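Local atomic coordinates of thioesterase domain protein YiiD (Shewanella oneidensis, PDB entry 1T82), a protein that is a putative thioesterase of the hotdog fold, probably acting on acyl groups, although its substrate and reaction are not established. Residues 101-106 against 135-140; 112-117 against 129-134. All coordinates share one frame; numbering follows the deposited sequence.

Contact 1 (101-106 against 135-140); sequences APVTSA and LFCDGK
The type I' beta turn from Cys137 to Lys140, the tight hairpin joining strands 127-137 and 140-152 of the hotdog sheet, lies against the 101-106 loop, with the thiol of Cys137 at the middle of the contact. Its SG stands anti to the backbone N (chi1 -177°), which carries it out from the strand to the bend of the loop. There Ser105 OG approaches the sulfur at 3.3 Å, while Thr104 OG1 stays further off, 3.8 Å from Cys137 SG. Both hydroxyls also face the carboxylate of Asp138 loosely, Ser105 OG being 3.8 Å from Asp138 OD1. On the buried side the contact turns apolar: Val103 CG2 touches Leu135 CD2 at 3.6 Å, the two side chains meeting at a slant. Ile65 of helix 62-84 touches both of them, and Cys142 of the neighbouring strand lies against Val103, Leu135 and Cys137. At the outer end Lys140 reaches across to the start of the loop, its chain extended except for a bend at chi3 (67°), and Ala101 CB lies 3.9 Å from Lys140 NZ. The same ammonium donates to a water at 2.7 Å from Lys140 NZ, and that water donates in turn to Pro102 O. A second water accepts from Asp138 N and donates to Ala106 O. No direct hydrogen bond joins residues 101-106 to 135-140, so between them the join rests on the Val103-Leu135 touch, the packing round the Cys137 sulfur and two bridging waters, while Ala101 bonds through its backbone to Cys142.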
loop_
_atom_site.group_PDB
_atom_site.type_symbol
_atom_site.label_atom_id
_atom_site.label_comp_id
_atom_site.label_asym_id
_atom_site.label_seq_id
_atom_site.Cartn_x
_atom_site.Cartn_y
_atom_site.Cartn_z
ATOM N N ALA B 101 5.379 11.127 9.796
ATOM C CA ALA B 101 5.224 10.916 11.229
ATOM C C ALA B 101 4.225 9.808 11.511
ATOM O O ALA B 101 3.356 9.516 10.687
ATOM C CB ALA B 101 4.771 12.214 11.895
ATOM N N PRO B 102 4.334 9.168 12.685
ATOM C CA PRO B 102 3.398 8.092 13.018
ATOM C C PRO B 102 1.956 8.593 13.095
ATOM O O PRO B 102 1.703 9.741 13.478
ATOM C CB PRO B 102 3.908 7.595 14.373
ATOM C CG PRO B 102 5.382 7.870 14.300
ATOM C CD PRO B 102 5.410 9.255 13.688
ATOM N N VAL B 103 1.023 7.725 12.714
ATOM C CA VAL B 103 -0.404 8.028 12.740
ATOM C C VAL B 103 -0.967 7.377 13.996
ATOM O O VAL B 103 -1.004 6.153 14.107
ATOM C CB VAL B 103 -1.120 7.448 11.501
ATOM C CG1 VAL B 103 -2.609 7.727 11.580
ATOM C CG2 VAL B 103 -0.529 8.045 10.233
ATOM N N THR B 104 -1.421 8.203 14.934
ATOM C CA THR B 104 -1.930 7.712 16.211
ATOM C C THR B 104 -3.440 7.587 16.405
ATOM O O THR B 104 -3.901 7.210 17.485
ATOM C CB THR B 104 -1.357 8.559 17.352
ATOM O OG1 THR B 104 -1.645 9.942 17.109
ATOM C CG2 THR B 104 0.145 8.364 17.438
ATOM N N SER B 105 -4.216 7.908 15.379
ATOM C CA SER B 105 -5.665 7.771 15.466
ATOM C C SER B 105 -6.237 7.812 14.062
ATOM O O SER B 105 -5.491 7.942 13.092
ATOM C CB SER B 105 -6.283 8.878 16.339
ATOM O OG SER B 105 -6.049 10.173 15.812
ATOM N N ALA B 106 -7.553 7.679 13.955
ATOM C CA ALA B 106 -8.222 7.700 12.652
ATOM C C ALA B 106 -7.801 8.969 11.914
ATOM O O ALA B 106 -8.091 10.076 12.358
ATOM C CB ALA B 106 -9.724 7.667 12.847
ATOM N N LEU B 135 -2.257 12.741 4.037
ATOM C CA LEU B 135 -2.860 12.125 5.209
ATOM C C LEU B 135 -2.519 12.937 6.449
ATOM O O LEU B 135 -1.349 13.203 6.731
ATOM C CB LEU B 135 -2.368 10.679 5.353
ATOM C CG LEU B 135 -2.961 9.841 6.492
ATOM C CD1 LEU B 135 -2.970 8.369 6.090
ATOM C CD2 LEU B 135 -2.162 10.053 7.767
ATOM N N PHE B 136 -3.555 13.340 7.174
ATOM C CA PHE B 136 -3.392 14.128 8.388
ATOM C C PHE B 136 -3.927 13.385 9.605
ATOM O O PHE B 136 -4.850 12.579 9.495
ATOM C CB PHE B 136 -4.153 15.455 8.276
ATOM C CG PHE B 136 -3.748 16.297 7.101
ATOM C CD1 PHE B 136 -4.293 16.070 5.840
ATOM C CD2 PHE B 136 -2.813 17.317 7.254
ATOM C CE1 PHE B 136 -3.911 16.845 4.749
ATOM C CE2 PHE B 136 -2.424 18.099 6.166
ATOM C CZ PHE B 136 -2.975 17.860 4.913
ATOM N N CYS B 137 -3.334 13.664 10.763
ATOM C CA CYS B 137 -3.768 13.084 12.028
ATOM C C CYS B 137 -3.651 14.215 13.044
ATOM O O CYS B 137 -2.570 14.771 13.239
ATOM C CB CYS B 137 -2.881 11.910 12.446
ATOM S SG CYS B 137 -3.430 11.096 13.975
ATOM N N ASP B 138 -4.767 14.556 13.677
ATOM C CA ASP B 138 -4.808 15.640 14.651
ATOM C C ASP B 138 -4.404 16.963 13.999
ATOM O O ASP B 138 -3.893 17.868 14.659
ATOM C CB ASP B 138 -3.893 15.343 15.843
ATOM C CG ASP B 138 -4.366 14.155 16.658
ATOM O OD1 ASP B 138 -5.586 13.885 16.665
ATOM O OD2 ASP B 138 -3.523 13.499 17.303
ATOM N N GLY B 139 -4.637 17.066 12.696
ATOM C CA GLY B 139 -4.312 18.286 11.980
ATOM C C GLY B 139 -2.861 18.388 11.559
ATOM O O GLY B 139 -2.418 19.443 11.103
ATOM N N LYS B 140 -2.115 17.300 11.719
ATOM C CA LYS B 140 -0.712 17.283 11.333
ATOM C C LYS B 140 -0.499 16.372 10.133
ATOM O O LYS B 140 -1.019 15.257 10.097
ATOM C CB LYS B 140 0.166 16.802 12.489
ATOM C CG LYS B 140 1.645 16.779 12.142
ATOM C CD LYS B 140 2.502 16.312 13.304
ATOM C CE LYS B 140 2.240 14.856 13.630
ATOM N NZ LYS B 140 3.103 14.378 14.742
HETATM O O HOH W 1 2.981 11.725 14.896
HETATM O O HOH W 2 -7.336 13.186 12.605
#

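Contact 2 (112-117 against 129-134); sequences RWPDTN and VKLEVQ
Glu132 O receives a hydrogen bond from a water 2.6 Å away, and this water accepts one from Arg112 N, bridging two backbones whose direct approach, Arg112 N to Glu132 O, is 4.4 Å. A second water repeats the bridge in the reverse sense, accepting from Glu132 N and donating to Arg112 O. Further along, a third lies 2.9 Å from Thr116 OG1 and accepts from Lys130 N. The chain thus leaves strand 108-112 beside its antiparallel neighbour 127-137 in the hotdog sheet, with water between the backbones where they separate. Apolar side chains make the direct touches. Pro114 CD packs on Leu131 CD2 at 3.5 Å, the ring crossing the leucine at about a right angle. Trp113, with CG anti to the backbone N (chi1 -173°), swings its six-membered ring back to the strand and brings CZ3 to 3.7 Å from Val129 CG1. Pro114 CD and the backbone N atoms of Asp115 and Thr116 lie above one face of the indole, toward its rim. With an alanine at Trp113, Val129 CG1 would probably lose its ring contact and Leu131 CD2 keep only Pro114 of the two. Met76 of helix 62-84 touches both Trp113 and Leu131.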
loop_
_atom_site.group_PDB
_atom_site.type_symbol
_atom_site.label_atom_id
_atom_site.label_comp_id
_atom_site.label_asym_id
_atom_site.label_seq_id
_atom_site.Cartn_x
_atom_site.Cartn_y
_atom_site.Cartn_z
ATOM N N ARG B 112 -7.580 16.687 -3.661
ATOM C CA ARG B 112 -8.282 17.769 -4.343
ATOM C C ARG B 112 -8.157 17.565 -5.844
ATOM O O ARG B 112 -7.071 17.305 -6.353
ATOM C CB ARG B 112 -7.690 19.129 -3.950
ATOM C CG ARG B 112 -8.390 20.319 -4.613
ATOM C CD ARG B 112 -7.949 21.657 -4.019
ATOM N NE ARG B 112 -8.361 21.816 -2.626
ATOM C CZ ARG B 112 -9.620 21.960 -2.222
ATOM N NH1 ARG B 112 -10.612 21.969 -3.103
ATOM N NH2 ARG B 112 -9.888 22.097 -0.930
ATOM N N TRP B 113 -9.276 17.681 -6.549
ATOM C CA TRP B 113 -9.296 17.496 -7.992
ATOM C C TRP B 113 -8.541 18.617 -8.716
ATOM O O TRP B 113 -8.824 19.797 -8.510
ATOM C CB TRP B 113 -10.750 17.445 -8.473
ATOM C CG TRP B 113 -10.904 17.100 -9.916
ATOM C CD1 TRP B 113 -11.486 17.871 -10.887
ATOM C CD2 TRP B 113 -10.491 15.890 -10.558
ATOM N NE1 TRP B 113 -11.460 17.214 -12.091
ATOM C CE2 TRP B 113 -10.853 15.996 -11.921
ATOM C CE3 TRP B 113 -9.848 14.724 -10.116
ATOM C CZ2 TRP B 113 -10.595 14.979 -12.846
ATOM C CZ3 TRP B 113 -9.592 13.711 -11.038
ATOM C CH2 TRP B 113 -9.966 13.847 -12.390
ATOM N N PRO B 114 -7.564 18.256 -9.566
ATOM C CA PRO B 114 -6.766 19.228 -10.322
ATOM C C PRO B 114 -7.395 19.640 -11.656
ATOM O O PRO B 114 -6.711 20.168 -12.532
ATOM C CB PRO B 114 -5.443 18.499 -10.510
ATOM C CG PRO B 114 -5.897 17.089 -10.724
ATOM C CD PRO B 114 -6.962 16.912 -9.651
ATOM N N ASP B 115 -8.693 19.392 -11.801
ATOM C CA ASP B 115 -9.426 19.733 -13.022
ATOM C C ASP B 115 -8.849 19.072 -14.270
ATOM O O ASP B 115 -8.702 19.711 -15.315
ATOM C CB ASP B 115 -9.454 21.247 -13.244
ATOM C CG ASP B 115 -10.170 21.990 -12.140
ATOM O OD1 ASP B 115 -11.067 21.401 -11.498
ATOM O OD2 ASP B 115 -9.844 23.177 -11.928
ATOM N N THR B 116 -8.536 17.788 -14.160
ATOM C CA THR B 116 -7.977 17.033 -15.270
ATOM C C THR B 116 -9.012 16.871 -16.375
ATOM O O THR B 116 -10.199 16.684 -16.107
ATOM C CB THR B 116 -7.530 15.642 -14.804
ATOM O OG1 THR B 116 -6.766 15.776 -13.602
ATOM C CG2 THR B 116 -6.675 14.967 -15.869
ATOM N N ASN B 117 -8.557 16.949 -17.619
ATOM C CA ASN B 117 -9.447 16.802 -18.763
ATOM C C ASN B 117 -9.718 15.319 -18.974
ATOM O O ASN B 117 -8.808 14.556 -19.295
ATOM C CB ASN B 117 -8.792 17.399 -20.010
ATOM C CG ASN B 117 -9.724 17.432 -21.204
ATOM O OD1 ASN B 117 -9.367 17.947 -22.264
ATOM N ND2 ASN B 117 -10.923 16.883 -21.044
ATOM N N VAL B 129 -4.364 10.552 -15.084
ATOM C CA VAL B 129 -4.705 11.472 -14.006
ATOM C C VAL B 129 -3.660 11.430 -12.897
ATOM O O VAL B 129 -3.475 10.400 -12.250
ATOM C CB VAL B 129 -6.074 11.123 -13.384
ATOM C CG1 VAL B 129 -6.457 12.173 -12.351
ATOM C CG2 VAL B 129 -7.133 11.028 -14.471
ATOM N N LYS B 130 -2.974 12.547 -12.686
ATOM C CA LYS B 130 -1.965 12.620 -11.637
ATOM C C LYS B 130 -2.623 13.253 -10.416
ATOM O O LYS B 130 -3.098 14.386 -10.479
ATOM C CB LYS B 130 -0.779 13.482 -12.085
ATOM C CG LYS B 130 0.558 12.984 -11.555
ATOM C CD LYS B 130 1.598 14.095 -11.430
ATOM C CE LYS B 130 1.871 14.790 -12.753
ATOM N NZ LYS B 130 2.914 15.852 -12.599
ATOM N N LEU B 131 -2.662 12.518 -9.308
ATOM C CA LEU B 131 -3.273 13.029 -8.092
ATOM C C LEU B 131 -2.324 13.058 -6.909
ATOM O O LEU B 131 -1.399 12.250 -6.804
ATOM C CB LEU B 131 -4.494 12.187 -7.707
ATOM C CG LEU B 131 -5.683 12.159 -8.663
ATOM C CD1 LEU B 131 -6.778 11.266 -8.090
ATOM C CD2 LEU B 131 -6.208 13.573 -8.860
ATOM N N GLU B 132 -2.572 14.001 -6.013
ATOM C CA GLU B 132 -1.777 14.137 -4.806
ATOM C C GLU B 132 -2.709 13.868 -3.638
ATOM O O GLU B 132 -3.762 14.490 -3.529
ATOM C CB GLU B 132 -1.221 15.550 -4.695
ATOM C CG GLU B 132 -0.354 15.768 -3.482
ATOM C CD GLU B 132 0.246 17.154 -3.461
ATOM O OE1 GLU B 132 -0.506 18.121 -3.216
ATOM O OE2 GLU B 132 1.463 17.272 -3.710
ATOM N N VAL B 133 -2.327 12.938 -2.772
ATOM C CA VAL B 133 -3.143 12.613 -1.614
ATOM C C VAL B 133 -2.332 12.918 -0.365
ATOM O O VAL B 133 -1.138 12.627 -0.314
ATOM C CB VAL B 133 -3.538 11.118 -1.604
ATOM C CG1 VAL B 133 -4.435 10.829 -0.410
ATOM C CG2 VAL B 133 -4.244 10.749 -2.902
ATOM N N GLN B 134 -2.969 13.524 0.634
ATOM C CA GLN B 134 -2.280 13.844 1.879
ATOM C C GLN B 134 -3.011 13.212 3.050
ATOM O O GLN B 134 -4.236 13.149 3.062
ATOM C CB GLN B 134 -2.211 15.356 2.089
ATOM C CG GLN B 134 -1.382 16.088 1.054
ATOM C CD GLN B 134 -1.141 17.530 1.445
ATOM O OE1 GLN B 134 -2.081 18.292 1.663
ATOM N NE2 GLN B 134 0.124 17.912 1.531
HETATM O O HOH W 3 -4.719 16.913 -3.268
HETATM O O HOH W 4 -4.453 16.110 -6.699
HETATM O O HOH W 5 -3.935 15.017 -13.690
#

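Both contacts set a connecting loop against strand 127-137, about 22 Å apart between centres, and both are partly buried, contact 2 nearer the centre of the chain and contact 1 further out. Contact 1 takes the hairpin end of the strand and the loop that follows strand 89-99; contact 2 takes its earlier part and the chain just leaving strand 108-112. In each, buried residues of the strand touch helix 62-84, Leu135 at Ile65 and Met69, Leu131 at Met76 and Val77. Both combine apolar packing with water bridges, but contact 1 adds a thiol among hydroxyls and a carboxylate, contact 2 an indole and a proline beside separating backbones.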